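Local coordinates for TolA protein (Pseudomonas aeruginosa, PDB 1LR0) that probably serves, as the periplasmic C-terminal domain of an inner-membrane protein, in the Tol-Pal system that maintains outer membrane integrity and acts in cell division, at residues D32-L37 and I114-E119; M52-L57 and K78-S83; I66-V71 and A87-G92. All coordinates share one frame; numbering follows the deposited sequence.

Interaction 1 (D32-L37 and I114-E119); sequences DLIVNL and IIFKPE
Ile34 and Val35, neighbours on helix 4-41, meet Ile114 and Phe116 of strand 111-116 in this TonB-like C-terminal domain. The axis of helix segment 32-37 passes 9.9 Å from that of strand 114-116, and the two run at 38° to each other.

Ile34 comes first along the helix. Its branch methyl CG2 does the touching. It lies at the edge of the Phe116 ring, near the ring plane, 4.2 Å from Phe116 CZ. The same methyl approaches CG1 of Ile114 at 4.3 Å. Ile34 and Ile114 also both reach Ile58 of the central strand.

Val35 follows and uses CG2 for both of its partners. CG1 takes the place anti to the backbone N (chi1 166°), which leaves CG2 as the branch that meets the strand. CG2 lies 4.1 Å from Ile114 CG2 and also 4.1 Å from Phe116 CE1, reaching the ring obliquely. The valine and phenylalanine side chains lie alongside each other, pointing opposite ways.

On the strand, Ile114 and Phe116 are two residues apart and share one side of it. Ile114 CG2 sits 3.5 Å above one face of the Phe116 ring, toward its rim. Val38 of the helix and Val88 of helix 78-91 also touch the ring.

No hydrogen bond crosses between the segments. At this point the helix rests on the edge strand through apolar contacts alone.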
ATOM      1  N   ASP A  32       3.350   3.918  -2.778  1.00 18.94           N
ATOM      2  CA  ASP A  32       4.545   3.817  -3.598  1.00 19.16           C
ATOM      3  C   ASP A  32       5.662   3.078  -2.834  1.00 17.10           C
ATOM      4  O   ASP A  32       6.317   2.189  -3.417  1.00 16.03           O
ATOM      5  CB  ASP A  32       5.097   5.148  -4.021  1.00 16.83           C
ATOM      6  CG  ASP A  32       4.318   5.815  -5.105  1.00 23.51           C
ATOM      7  OD1 ASP A  32       3.536   5.124  -5.797  1.00 22.27           O
ATOM      8  OD2 ASP A  32       4.515   7.087  -5.316  1.00 25.58           O
ATOM      9  N   LEU A  33       5.865   3.462  -1.578  1.00 17.30           N
ATOM     10  CA  LEU A  33       6.844   2.793  -0.739  1.00 17.18           C
ATOM     11  C   LEU A  33       6.509   1.298  -0.646  1.00 15.40           C
ATOM     12  O   LEU A  33       7.352   0.465  -0.857  1.00 16.64           O
ATOM     13  CB  LEU A  33       7.002   3.502   0.602  1.00 18.30           C
ATOM     14  CG  LEU A  33       7.939   2.867   1.645  1.00 17.15           C
ATOM     15  CD1 LEU A  33       9.301   3.064   1.148  1.00 19.63           C
ATOM     16  CD2 LEU A  33       7.757   3.504   2.973  1.00 22.94           C
ATOM     17  N   ILE A  34       5.266   0.944  -0.395  1.00 14.78           N
ATOM     18  CA  ILE A  34       4.941  -0.464  -0.277  1.00 15.94           C
ATOM     19  C   ILE A  34       5.296  -1.177  -1.568  1.00 16.05           C
ATOM     20  O   ILE A  34       5.980  -2.208  -1.605  1.00 13.82           O
ATOM     21  CB  ILE A  34       3.475  -0.615   0.020  1.00 15.16           C
ATOM     22  CG1 ILE A  34       3.154  -0.138   1.437  1.00 19.51           C
ATOM     23  CG2 ILE A  34       3.021  -2.040  -0.167  1.00 18.25           C
ATOM     24  CD1 ILE A  34       1.653  -0.094   1.697  1.00 16.86           C
ATOM     25  N   VAL A  35       4.893  -0.558  -2.655  1.00 14.60           N
ATOM     26  CA  VAL A  35       5.108  -1.174  -3.941  1.00 15.16           C
ATOM     27  C   VAL A  35       6.612  -1.326  -4.196  1.00 11.29           C
ATOM     28  O   VAL A  35       7.073  -2.410  -4.596  1.00 12.45           O
ATOM     29  CB  VAL A  35       4.354  -0.383  -5.096  1.00 14.34           C
ATOM     30  CG1 VAL A  35       4.881  -0.865  -6.402  1.00 17.49           C
ATOM     31  CG2 VAL A  35       2.823  -0.717  -5.038  1.00 18.43           C
ATOM     32  N   ASN A  36       7.397  -0.297  -3.910  1.00 12.72           N
ATOM     33  CA  ASN A  36       8.823  -0.413  -4.172  1.00 14.44           C
ATOM     34  C   ASN A  36       9.471  -1.486  -3.294  1.00 13.06           C
ATOM     35  O   ASN A  36      10.306  -2.260  -3.746  1.00 13.84           O
ATOM     36  CB  ASN A  36       9.529   0.911  -3.998  1.00 15.00           C
ATOM     37  CG  ASN A  36       9.326   1.887  -5.267  1.00 24.29           C
ATOM     38  OD1 ASN A  36      10.291   2.279  -5.863  1.00 36.31           O
ATOM     39  ND2 ASN A  36       8.097   2.135  -5.680  1.00 15.89           N
ATOM     40  N   LEU A  37       9.058  -1.532  -2.032  1.00 14.17           N
ATOM     41  CA  LEU A  37       9.700  -2.501  -1.087  1.00 13.20           C
ATOM     42  C   LEU A  37       9.365  -3.931  -1.445  1.00 13.17           C
ATOM     43  O   LEU A  37      10.241  -4.827  -1.428  1.00 12.07           O
ATOM     44  CB  LEU A  37       9.304  -2.176   0.360  1.00 14.30           C
ATOM     45  CG  LEU A  37       9.797  -0.813   0.872  1.00 14.20           C
ATOM     46  CD1 LEU A  37       9.230  -0.597   2.336  1.00 15.08           C
ATOM     47  CD2 LEU A  37      11.256  -0.844   0.868  1.00 16.66           C
ATOM     48  N   ILE A 114      -3.526  -3.869  -1.641  1.00 14.72           N
ATOM     49  CA  ILE A 114      -2.691  -3.245  -2.705  1.00 14.89           C
ATOM     50  C   ILE A 114      -2.676  -4.186  -3.920  1.00 12.81           C
ATOM     51  O   ILE A 114      -2.620  -5.390  -3.774  1.00 12.50           O
ATOM     52  CB  ILE A 114      -1.281  -3.139  -2.154  1.00 16.87           C
ATOM     53  CG1 ILE A 114      -1.210  -2.199  -0.926  1.00 18.46           C
ATOM     54  CG2 ILE A 114      -0.342  -2.624  -3.177  1.00 14.76           C
ATOM     55  CD1 ILE A 114      -1.431  -0.747  -1.297  1.00 22.28           C
ATOM     56  N   ILE A 115      -2.758  -3.625  -5.113  1.00 11.30           N
ATOM     57  CA  ILE A 115      -2.699  -4.387  -6.321  1.00 10.59           C
ATOM     58  C   ILE A 115      -1.301  -4.413  -6.793  1.00 10.60           C
ATOM     59  O   ILE A 115      -0.662  -3.386  -6.939  1.00 13.92           O
ATOM     60  CB  ILE A 115      -3.607  -3.716  -7.364  1.00 12.44           C
ATOM     61  CG1 ILE A 115      -5.083  -3.905  -6.936  1.00 14.47           C
ATOM     62  CG2 ILE A 115      -3.408  -4.353  -8.757  1.00 12.85           C
ATOM     63  CD1 ILE A 115      -6.028  -3.096  -7.871  1.00 20.93           C
ATOM     64  N   PHE A 116      -0.822  -5.599  -7.053  1.00 10.68           N
ATOM     65  CA  PHE A 116       0.494  -5.790  -7.642  1.00 11.03           C
ATOM     66  C   PHE A 116       0.458  -6.342  -9.037  1.00 12.20           C
ATOM     67  O   PHE A 116      -0.346  -7.251  -9.301  1.00 11.41           O
ATOM     68  CB  PHE A 116       1.312  -6.763  -6.766  1.00 12.40           C
ATOM     69  CG  PHE A 116       1.550  -6.212  -5.366  1.00 10.40           C
ATOM     70  CD1 PHE A 116       2.414  -5.169  -5.168  1.00 16.73           C
ATOM     71  CD2 PHE A 116       0.907  -6.732  -4.259  1.00 17.01           C
ATOM     72  CE1 PHE A 116       2.675  -4.678  -3.893  1.00 13.01           C
ATOM     73  CE2 PHE A 116       1.154  -6.185  -3.011  1.00 14.58           C
ATOM     74  CZ  PHE A 116       2.059  -5.188  -2.844  1.00 15.83           C
ATOM     75  N   LYS A 117       1.348  -5.885  -9.919  1.00 12.12           N
ATOM     76  CA  LYS A 117       1.476  -6.362 -11.309  1.00 10.35           C
ATOM     77  C   LYS A 117       2.921  -6.778 -11.533  1.00 10.39           C
ATOM     78  O   LYS A 117       3.872  -6.086 -11.093  1.00  9.89           O
ATOM     79  CB  LYS A 117       1.129  -5.242 -12.316  1.00 13.24           C
ATOM     80  CG  LYS A 117      -0.177  -4.590 -12.078  1.00 14.81           C
ATOM     81  CD  LYS A 117      -0.466  -3.447 -13.074  1.00 17.42           C
ATOM     82  CE  LYS A 117      -1.808  -2.645 -12.827  1.00 21.15           C
ATOM     83  NZ  LYS A 117      -1.898  -1.632 -14.013  1.00 15.46           N
ATOM     84  N   PRO A 118       3.149  -7.830 -12.273  1.00  9.78           N
ATOM     85  CA  PRO A 118       4.533  -8.264 -12.535  1.00 10.38           C
ATOM     86  C   PRO A 118       5.347  -7.167 -13.158  1.00 11.69           C
ATOM     87  O   PRO A 118       6.514  -7.070 -12.828  1.00 11.80           O
ATOM     88  CB  PRO A 118       4.359  -9.396 -13.556  1.00  9.67           C
ATOM     89  CG  PRO A 118       3.055 -10.016 -13.218  1.00 11.48           C
ATOM     90  CD  PRO A 118       2.177  -8.736 -12.916  1.00 10.35           C
ATOM     91  N   GLU A 119       4.766  -6.394 -14.087  1.00 10.62           N
ATOM     92  CA  GLU A 119       5.578  -5.422 -14.775  1.00 12.03           C
ATOM     93  C   GLU A 119       5.992  -4.270 -13.820  1.00 11.95           C
ATOM     94  O   GLU A 119       7.087  -3.730 -13.920  1.00 11.55           O
ATOM     95  CB  GLU A 119       4.859  -4.879 -16.015  1.00 12.09           C
ATOM     96  CG  GLU A 119       3.506  -4.363 -15.733  1.00 12.83           C
ATOM     97  CD  GLU A 119       2.365  -5.407 -15.921  1.00 19.98           C
ATOM     98  OE1 GLU A 119       2.471  -6.580 -15.488  1.00 13.79           O
ATOM     99  OE2 GLU A 119       1.344  -5.060 -16.520  1.00 16.45           O
TER

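Interaction 2 (M52-L57 and K78-S83); sequences MSVEVL and KPFDSS
Helix 78-91 packs against the antiparallel sheet of this TonB-like C-terminal domain, and here its first turn meets the start of the central strand, 54-60. Val54, Phe80 and Asp81 carry most of the contact, with selenomethionine Met52 at one end.

The Phe80 ring reaches toward the strand. Its CG stands anti to the backbone N (chi1 175°), which swings the ring toward the strand. CE1 and CZ meet Val54, and CD1 meets Met52. Val54 CG1 lies 3.5 Å from Phe80 CE1 and approaches the ring obliquely. The two side chains also cross at a slant. The carbonyl carbon of Ser53 lies at the edge of the ring, near its plane.

Met52 adds a Met-aromatic contact. Its side chain is extended beyond CG and runs past the phenylalanine in the opposite direction. The selenium atom SE is 4.9 Å from the centroid of the Phe80 ring and 45° off the ring normal, so it is neither squarely over the face nor at the edge. SE also lies 4.1 Å from Phe80 CB.

In the fold, this places the beginning of the helix beside the central strand, with helix 118-123 closing in as well. Pro118 of that helix touches both Met52 and Phe80, and Leu121 touches Phe80.

Asp81 meets the other branch of Val54. Its OD2 is 3.4 Å from Val54 CG2 and 3.6 Å from Val54 CB. The carboxylate is buried, but its polar needs are met outside the two segments: OD2 is hydrogen-bonded to Ser75 OG and OD1 to Ser74 OG. One turn of helix is tied locally by Ser83, whose OG donates to Phe80 O over 2.7 Å, in the carbonyl plane and on a lone pair.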
HETATM    1  N   MSE A  52      -1.059  -9.213 -15.864  1.00 14.18           N
HETATM    2  CA  MSE A  52      -1.618  -9.802 -14.660  1.00 13.87           C
HETATM    3  C   MSE A  52      -1.710  -8.780 -13.517  1.00 11.98           C
HETATM    4  O   MSE A  52      -0.873  -7.835 -13.421  1.00 11.57           O
HETATM    5  CB  MSE A  52      -0.712 -11.033 -14.191  1.00 14.98           C
HETATM    6  CG  MSE A  52      -0.707 -12.223 -15.145  1.00 15.69           C
HETATM    7 SE   MSE A  52       0.472 -13.581 -14.291  1.00 23.86          SE
HETATM    8  CE  MSE A  52      -0.014 -15.025 -15.602  1.00 20.20           C
ATOM      9  N   SER A  53      -2.655  -9.038 -12.583  1.00  9.90           N
ATOM     10  CA  SER A  53      -2.840  -8.234 -11.401  1.00 12.16           C
ATOM     11  C   SER A  53      -3.258  -9.077 -10.250  1.00 11.31           C
ATOM     12  O   SER A  53      -4.142  -9.904 -10.419  1.00  8.99           O
ATOM     13  CB  SER A  53      -4.036  -7.217 -11.639  1.00 13.43           C
ATOM     14  OG  SER A  53      -3.576  -6.178 -12.404  1.00 20.22           O
ATOM     15  N   VAL A  54      -2.609  -8.954  -9.105  1.00 12.11           N
ATOM     16  CA  VAL A  54      -3.086  -9.623  -7.912  1.00 12.10           C
ATOM     17  C   VAL A  54      -3.329  -8.601  -6.813  1.00 12.90           C
ATOM     18  O   VAL A  54      -2.500  -7.689  -6.619  1.00 14.08           O
ATOM     19  CB  VAL A  54      -2.117 -10.703  -7.408  1.00  9.17           C
ATOM     20  CG1 VAL A  54      -0.712 -10.093  -7.032  1.00 14.53           C
ATOM     21  CG2 VAL A  54      -2.669 -11.423  -6.188  1.00 12.84           C
ATOM     22  N   GLU A  55      -4.486  -8.671  -6.156  1.00 12.58           N
ATOM     23  CA  GLU A  55      -4.723  -7.837  -4.977  1.00 10.98           C
ATOM     24  C   GLU A  55      -4.370  -8.640  -3.707  1.00 12.07           C
ATOM     25  O   GLU A  55      -4.877  -9.721  -3.472  1.00 13.60           O
ATOM     26  CB  GLU A  55      -6.168  -7.279  -4.796  1.00 11.71           C
ATOM     27  CG  GLU A  55      -6.302  -6.160  -3.777  1.00 10.52           C
ATOM     28  CD  GLU A  55      -7.781  -5.712  -3.807  1.00 19.59           C
ATOM     29  OE1 GLU A  55      -8.474  -6.697  -3.948  1.00 19.78           O
ATOM     30  OE2 GLU A  55      -8.194  -4.544  -3.756  1.00 21.30           O
ATOM     31  N   VAL A  56      -3.578  -8.026  -2.857  1.00 12.02           N
ATOM     32  CA  VAL A  56      -3.135  -8.619  -1.631  1.00 13.67           C
ATOM     33  C   VAL A  56      -3.553  -7.791  -0.463  1.00 15.66           C
ATOM     34  O   VAL A  56      -3.336  -6.588  -0.477  1.00 13.44           O
ATOM     35  CB  VAL A  56      -1.545  -8.652  -1.624  1.00 14.40           C
ATOM     36  CG1 VAL A  56      -1.067  -9.113  -0.295  1.00 16.86           C
ATOM     37  CG2 VAL A  56      -1.049  -9.565  -2.759  1.00 15.15           C
ATOM     38  N   LEU A  57      -4.091  -8.443   0.564  1.00 15.92           N
ATOM     39  CA  LEU A  57      -4.405  -7.773   1.842  1.00 14.08           C
ATOM     40  C   LEU A  57      -3.245  -7.953   2.732  1.00 16.76           C
ATOM     41  O   LEU A  57      -2.812  -9.037   3.002  1.00 17.74           O
ATOM     42  CB  LEU A  57      -5.646  -8.441   2.411  1.00 16.41           C
ATOM     43  CG  LEU A  57      -5.930  -7.945   3.808  1.00 21.06           C
ATOM     44  CD1 LEU A  57      -6.543  -6.581   3.753  1.00 24.15           C
ATOM     45  CD2 LEU A  57      -6.874  -8.979   4.427  1.00 26.06           C
ATOM     46  N   LYS A  78      -1.642 -18.991  -9.870  1.00 15.16           N
ATOM     47  CA  LYS A  78      -1.325 -19.189  -8.458  1.00 17.17           C
ATOM     48  C   LYS A  78       0.161 -18.929  -8.089  1.00 16.16           C
ATOM     49  O   LYS A  78       0.441 -18.407  -7.079  1.00 13.50           O
ATOM     50  CB  LYS A  78      -1.778 -20.588  -8.070  1.00 21.46           C
ATOM     51  CG  LYS A  78      -1.462 -20.940  -6.623  1.00 36.58           C
ATOM     52  CD  LYS A  78      -2.266 -22.161  -6.123  1.00 46.88           C
ATOM     53  CE  LYS A  78      -1.710 -22.718  -4.801  1.00 53.27           C
ATOM     54  NZ  LYS A  78      -2.343 -24.070  -4.563  1.00 58.28           N
ATOM     55  N   PRO A  79       1.134 -19.295  -8.924  1.00 15.75           N
ATOM     56  CA  PRO A  79       2.506 -18.958  -8.594  1.00 14.72           C
ATOM     57  C   PRO A  79       2.781 -17.449  -8.527  1.00 12.66           C
ATOM     58  O   PRO A  79       3.529 -16.983  -7.649  1.00 10.53           O
ATOM     59  CB  PRO A  79       3.330 -19.657  -9.672  1.00 15.02           C
ATOM     60  CG  PRO A  79       2.366 -20.716 -10.242  1.00 18.10           C
ATOM     61  CD  PRO A  79       1.035 -20.159 -10.094  1.00 18.15           C
ATOM     62  N   PHE A  80       2.219 -16.660  -9.436  1.00 12.46           N
ATOM     63  CA  PHE A  80       2.371 -15.199  -9.271  1.00 12.11           C
ATOM     64  C   PHE A  80       1.728 -14.722  -8.020  1.00 12.07           C
ATOM     65  O   PHE A  80       2.327 -13.990  -7.256  1.00 11.36           O
ATOM     66  CB  PHE A  80       1.790 -14.408 -10.497  1.00 12.87           C
ATOM     67  CG  PHE A  80       1.833 -12.968 -10.294  1.00 13.17           C
ATOM     68  CD1 PHE A  80       0.669 -12.195 -10.430  1.00 10.19           C
ATOM     69  CD2 PHE A  80       3.022 -12.377  -9.911  1.00 14.59           C
ATOM     70  CE1 PHE A  80       0.699 -10.895 -10.175  1.00 11.71           C
ATOM     71  CE2 PHE A  80       3.078 -11.041  -9.691  1.00 12.13           C
ATOM     72  CZ  PHE A  80       1.877 -10.250  -9.798  1.00  9.14           C
ATOM     73  N   ASP A  81       0.505 -15.181  -7.747  1.00 12.16           N
ATOM     74  CA  ASP A  81      -0.126 -14.817  -6.502  1.00 13.27           C
ATOM     75  C   ASP A  81       0.761 -15.118  -5.265  1.00 13.46           C
ATOM     76  O   ASP A  81       0.928 -14.303  -4.372  1.00 11.90           O
ATOM     77  CB  ASP A  81      -1.433 -15.579  -6.291  1.00 15.11           C
ATOM     78  CG  ASP A  81      -2.560 -15.146  -7.206  1.00 19.95           C
ATOM     79  OD1 ASP A  81      -3.587 -15.841  -7.090  1.00 15.45           O
ATOM     80  OD2 ASP A  81      -2.515 -14.213  -8.060  1.00 16.34           O
ATOM     81  N   SER A  82       1.277 -16.337  -5.219  1.00 14.66           N
ATOM     82  CA  SER A  82       2.079 -16.742  -4.093  1.00 13.56           C
ATOM     83  C   SER A  82       3.352 -15.907  -4.045  1.00 14.58           C
ATOM     84  O   SER A  82       3.815 -15.547  -2.950  1.00 13.56           O
ATOM     85  CB  SER A  82       2.470 -18.205  -4.241  1.00 14.10           C
ATOM     86  OG  SER A  82       1.329 -19.012  -4.093  1.00 18.68           O
ATOM     87  N   SER A  83       3.911 -15.577  -5.190  1.00 13.35           N
ATOM     88  CA  SER A  83       5.152 -14.753  -5.205  1.00 13.85           C
ATOM     89  C   SER A  83       4.937 -13.335  -4.677  1.00 12.04           C
ATOM     90  O   SER A  83       5.811 -12.750  -4.053  1.00 12.40           O
ATOM     91  CB  SER A  83       5.727 -14.700  -6.639  1.00 12.53           C
ATOM     92  OG  SER A  83       4.987 -13.803  -7.496  1.00 11.69           O
TER

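Interaction 3 (I66-V71 and A87-G92); sequences ITNASV and AVRNVG
The Arg89 guanidinium lies with one face against the backbone of Thr67 and Asn68. Thr67 O and Asn68 CA both sit 3.6 Å above its plane, offset toward the rim. At the edge, in plane, is water 2. It accepts from Arg89 NH1 at 2.6 Å. It also donates to Ala69 O, so it links the arginine to the strand. The Asn68 amide is turned 75° from the guanidinium.

The arginine folds back to get there. The bend at chi2 (-60°) lays CD against Ala69 CB, 3.6 Å away. A further bend at chi3 carries the guanidinium over Thr67 and Asn68. Beside it, Val88 CG1 packs on the same alanine methyl at 3.8 Å. Val88 also touches Ile58 of the central strand and Val38 of helix 4-41.

Ile66 fills the other end. Its CD1 reaches the helix C terminus, 3.4 Å from Val88 O, and also meets CG1 of Val91. Its backbone makes the direct hydrogen bond between the segments: Ile66 N donates to Gly92 O over 3.0 Å with an N-H...O angle of 173°. Water 1 donates to both Ile66 O and Gly92 O. Gly92 leaves the helix with positive phi, a conformation that favours glycine.

The strand runs nearly antiparallel to the helix. It carries a classic beta bulge, with Thr67 and Asn68 both facing Glu59 of the central strand.

An apolar centre of Ile66, Ala69, Val88 and Val91 is thus flanked by polar links. A direct backbone bond with its water holds the Gly92 end, and water 2 joins the exposed arginine to the strand.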
ATOM      1  N   ILE A  66       4.792  -6.050   9.495  1.00 16.09           N
ATOM      2  CA  ILE A  66       3.814  -6.729   8.699  1.00 17.00           C
ATOM      3  C   ILE A  66       3.475  -8.049   9.388  1.00 18.85           C
ATOM      4  O   ILE A  66       4.332  -8.868   9.593  1.00 21.59           O
ATOM      5  CB  ILE A  66       4.421  -7.010   7.268  1.00 16.97           C
ATOM      6  CG1 ILE A  66       4.600  -5.716   6.542  1.00 21.19           C
ATOM      7  CG2 ILE A  66       3.550  -7.942   6.492  1.00 17.99           C
ATOM      8  CD1 ILE A  66       5.464  -5.714   5.274  1.00 22.42           C
ATOM      9  N   THR A  67       2.222  -8.313   9.698  1.00 17.49           N
ATOM     10  CA  THR A  67       1.864  -9.567  10.336  1.00 19.92           C
ATOM     11  C   THR A  67       1.136 -10.530   9.492  1.00 21.96           C
ATOM     12  O   THR A  67       0.975 -11.645   9.892  1.00 17.88           O
ATOM     13  CB  THR A  67       0.952  -9.268  11.542  1.00 23.30           C
ATOM     14  OG1 THR A  67      -0.138  -8.411  11.103  1.00 23.20           O
ATOM     15  CG2 THR A  67       1.735  -8.410  12.481  1.00 24.29           C
ATOM     16  N   ASN A  68       0.676 -10.154   8.292  1.00 17.42           N
ATOM     17  CA  ASN A  68       0.048 -11.157   7.490  1.00 18.77           C
ATOM     18  C   ASN A  68      -0.095 -10.545   6.072  1.00 17.69           C
ATOM     19  O   ASN A  68       0.036  -9.336   5.912  1.00 15.06           O
ATOM     20  CB  ASN A  68      -1.299 -11.502   8.076  1.00 21.43           C
ATOM     21  CG  ASN A  68      -1.837 -12.781   7.571  1.00 27.57           C
ATOM     22  OD1 ASN A  68      -1.190 -13.507   6.846  1.00 24.67           O
ATOM     23  ND2 ASN A  68      -3.044 -13.072   7.959  1.00 30.82           N
ATOM     24  N   ALA A  69      -0.266 -11.414   5.103  1.00 18.58           N
ATOM     25  CA  ALA A  69      -0.531 -11.026   3.709  1.00 15.75           C
ATOM     26  C   ALA A  69      -1.267 -12.199   3.118  1.00 16.30           C
ATOM     27  O   ALA A  69      -0.938 -13.397   3.393  1.00 14.60           O
ATOM     28  CB  ALA A  69       0.748 -10.791   3.018  1.00 16.95           C
ATOM     29  N   SER A  70      -2.320 -11.893   2.400  1.00 13.62           N
ATOM     30  CA  SER A  70      -3.068 -12.897   1.740  1.00 15.76           C
ATOM     31  C   SER A  70      -3.686 -12.337   0.438  1.00 13.13           C
ATOM     32  O   SER A  70      -3.892 -11.159   0.299  1.00 16.93           O
ATOM     33  CB  SER A  70      -4.210 -13.376   2.627  1.00 18.55           C
ATOM     34  OG  SER A  70      -4.960 -12.239   3.024  1.00 21.19           O
ATOM     35  N   VAL A  71      -4.043 -13.233  -0.442  1.00 15.08           N
ATOM     36  CA  VAL A  71      -4.666 -12.868  -1.715  1.00 14.72           C
ATOM     37  C   VAL A  71      -6.087 -12.419  -1.460  1.00 16.98           C
ATOM     38  O   VAL A  71      -6.931 -13.183  -1.002  1.00 17.41           O
ATOM     39  CB  VAL A  71      -4.664 -14.032  -2.559  1.00 14.80           C
ATOM     40  CG1 VAL A  71      -5.440 -13.701  -3.814  1.00 15.88           C
ATOM     41  CG2 VAL A  71      -3.184 -14.392  -2.949  1.00 19.29           C
ATOM     42  N   ALA A  87       6.608 -11.945  -1.205  1.00 13.10           N
ATOM     43  CA  ALA A  87       7.364 -10.726  -1.291  1.00 13.19           C
ATOM     44  C   ALA A  87       6.891  -9.732  -0.214  1.00 11.58           C
ATOM     45  O   ALA A  87       7.738  -9.052   0.416  1.00 12.13           O
ATOM     46  CB  ALA A  87       7.285 -10.041  -2.736  1.00 14.56           C
ATOM     47  N   VAL A  88       5.577  -9.633  -0.015  1.00 10.75           N
ATOM     48  CA  VAL A  88       5.087  -8.754   0.994  1.00 11.24           C
ATOM     49  C   VAL A  88       5.703  -9.166   2.361  1.00 12.79           C
ATOM     50  O   VAL A  88       6.121  -8.320   3.115  1.00 13.48           O
ATOM     51  CB  VAL A  88       3.539  -8.727   1.121  1.00 10.85           C
ATOM     52  CG1 VAL A  88       3.046  -7.901   2.342  1.00 14.75           C
ATOM     53  CG2 VAL A  88       2.976  -8.024  -0.215  1.00  9.70           C
ATOM     54  N   ARG A  89       5.466 -10.421   2.712  1.00 13.28           N
ATOM     55  CA  ARG A  89       5.979 -10.918   4.057  1.00 13.60           C
ATOM     56  C   ARG A  89       7.497 -10.657   4.205  1.00 16.88           C
ATOM     57  O   ARG A  89       8.027 -10.278   5.276  1.00 16.24           O
ATOM     58  CB  ARG A  89       5.630 -12.376   4.279  1.00 13.24           C
ATOM     59  CG  ARG A  89       4.209 -12.753   4.170  1.00 17.01           C
ATOM     60  CD  ARG A  89       3.411 -12.001   5.170  1.00 23.83           C
ATOM     61  NE  ARG A  89       3.857 -12.289   6.553  1.00 26.05           N
ATOM     62  CZ  ARG A  89       3.363 -13.239   7.319  1.00 29.81           C
ATOM     63  NH1 ARG A  89       2.349 -14.026   6.946  1.00 32.49           N
ATOM     64  NH2 ARG A  89       3.890 -13.354   8.504  1.00 36.96           N
ATOM     65  N   ASN A  90       8.251 -10.814   3.131  1.00 16.04           N
ATOM     66  CA  ASN A  90       9.625 -10.624   3.174  1.00 14.61           C
ATOM     67  C   ASN A  90      10.073  -9.175   3.397  1.00 14.67           C
ATOM     68  O   ASN A  90      11.228  -8.918   3.756  1.00 14.03           O
ATOM     69  CB  ASN A  90      10.202 -11.231   1.924  1.00 16.73           C
ATOM     70  CG  ASN A  90      10.318 -12.715   1.993  1.00 25.05           C
ATOM     71  OD1 ASN A  90      10.469 -13.282   3.059  1.00 25.54           O
ATOM     72  ND2 ASN A  90      10.276 -13.358   0.831  1.00 19.14           N
ATOM     73  N   VAL A  91       9.200  -8.213   3.168  1.00 11.30           N
ATOM     74  CA  VAL A  91       9.580  -6.862   3.402  1.00 12.63           C
ATOM     75  C   VAL A  91       9.782  -6.679   4.894  1.00 12.60           C
ATOM     76  O   VAL A  91      10.638  -5.898   5.295  1.00 11.42           O
ATOM     77  CB  VAL A  91       8.497  -5.933   2.978  1.00 12.68           C
ATOM     78  CG1 VAL A  91       8.652  -4.600   3.521  1.00 13.76           C
ATOM     79  CG2 VAL A  91       8.340  -5.906   1.438  1.00 15.02           C
ATOM     80  N   GLY A  92       8.988  -7.406   5.685  1.00 15.46           N
ATOM     81  CA  GLY A  92       9.208  -7.495   7.137  1.00 15.28           C
ATOM     82  C   GLY A  92       8.526  -6.394   7.948  1.00 15.30           C
ATOM     83  O   GLY A  92       7.634  -6.607   8.729  1.00 17.16           O
TER
HETATM   84  O   HOH W   1       7.084  -8.956   9.864  1.00 21.22           O
HETATM   85  O   HOH W   2       1.286 -14.532   4.636  1.00 23.54           O

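The chain enters along helix 4-41, whose residues 32-37 form the first side of interaction 1. That contact closes only at 114-119, so its long loop encloses both other contacts. Strand segment 52-57 opens interaction 2 and 66-71 opens interaction 3. Interaction 2 closes at 78-83 and interaction 3 at 87-92, so these two cross along the chain. Both use helix 78-91, near its start and its end. All three contacts reach one antiparallel sheet, with central strand 54-60 flanked by 66-73 and 111-116. Probable backbone bonds from Val54 to Phe116 and from Leu57 to Ser70 join their strands. Together the three contacts tie helices 4-41 and 78-91 to the sheet.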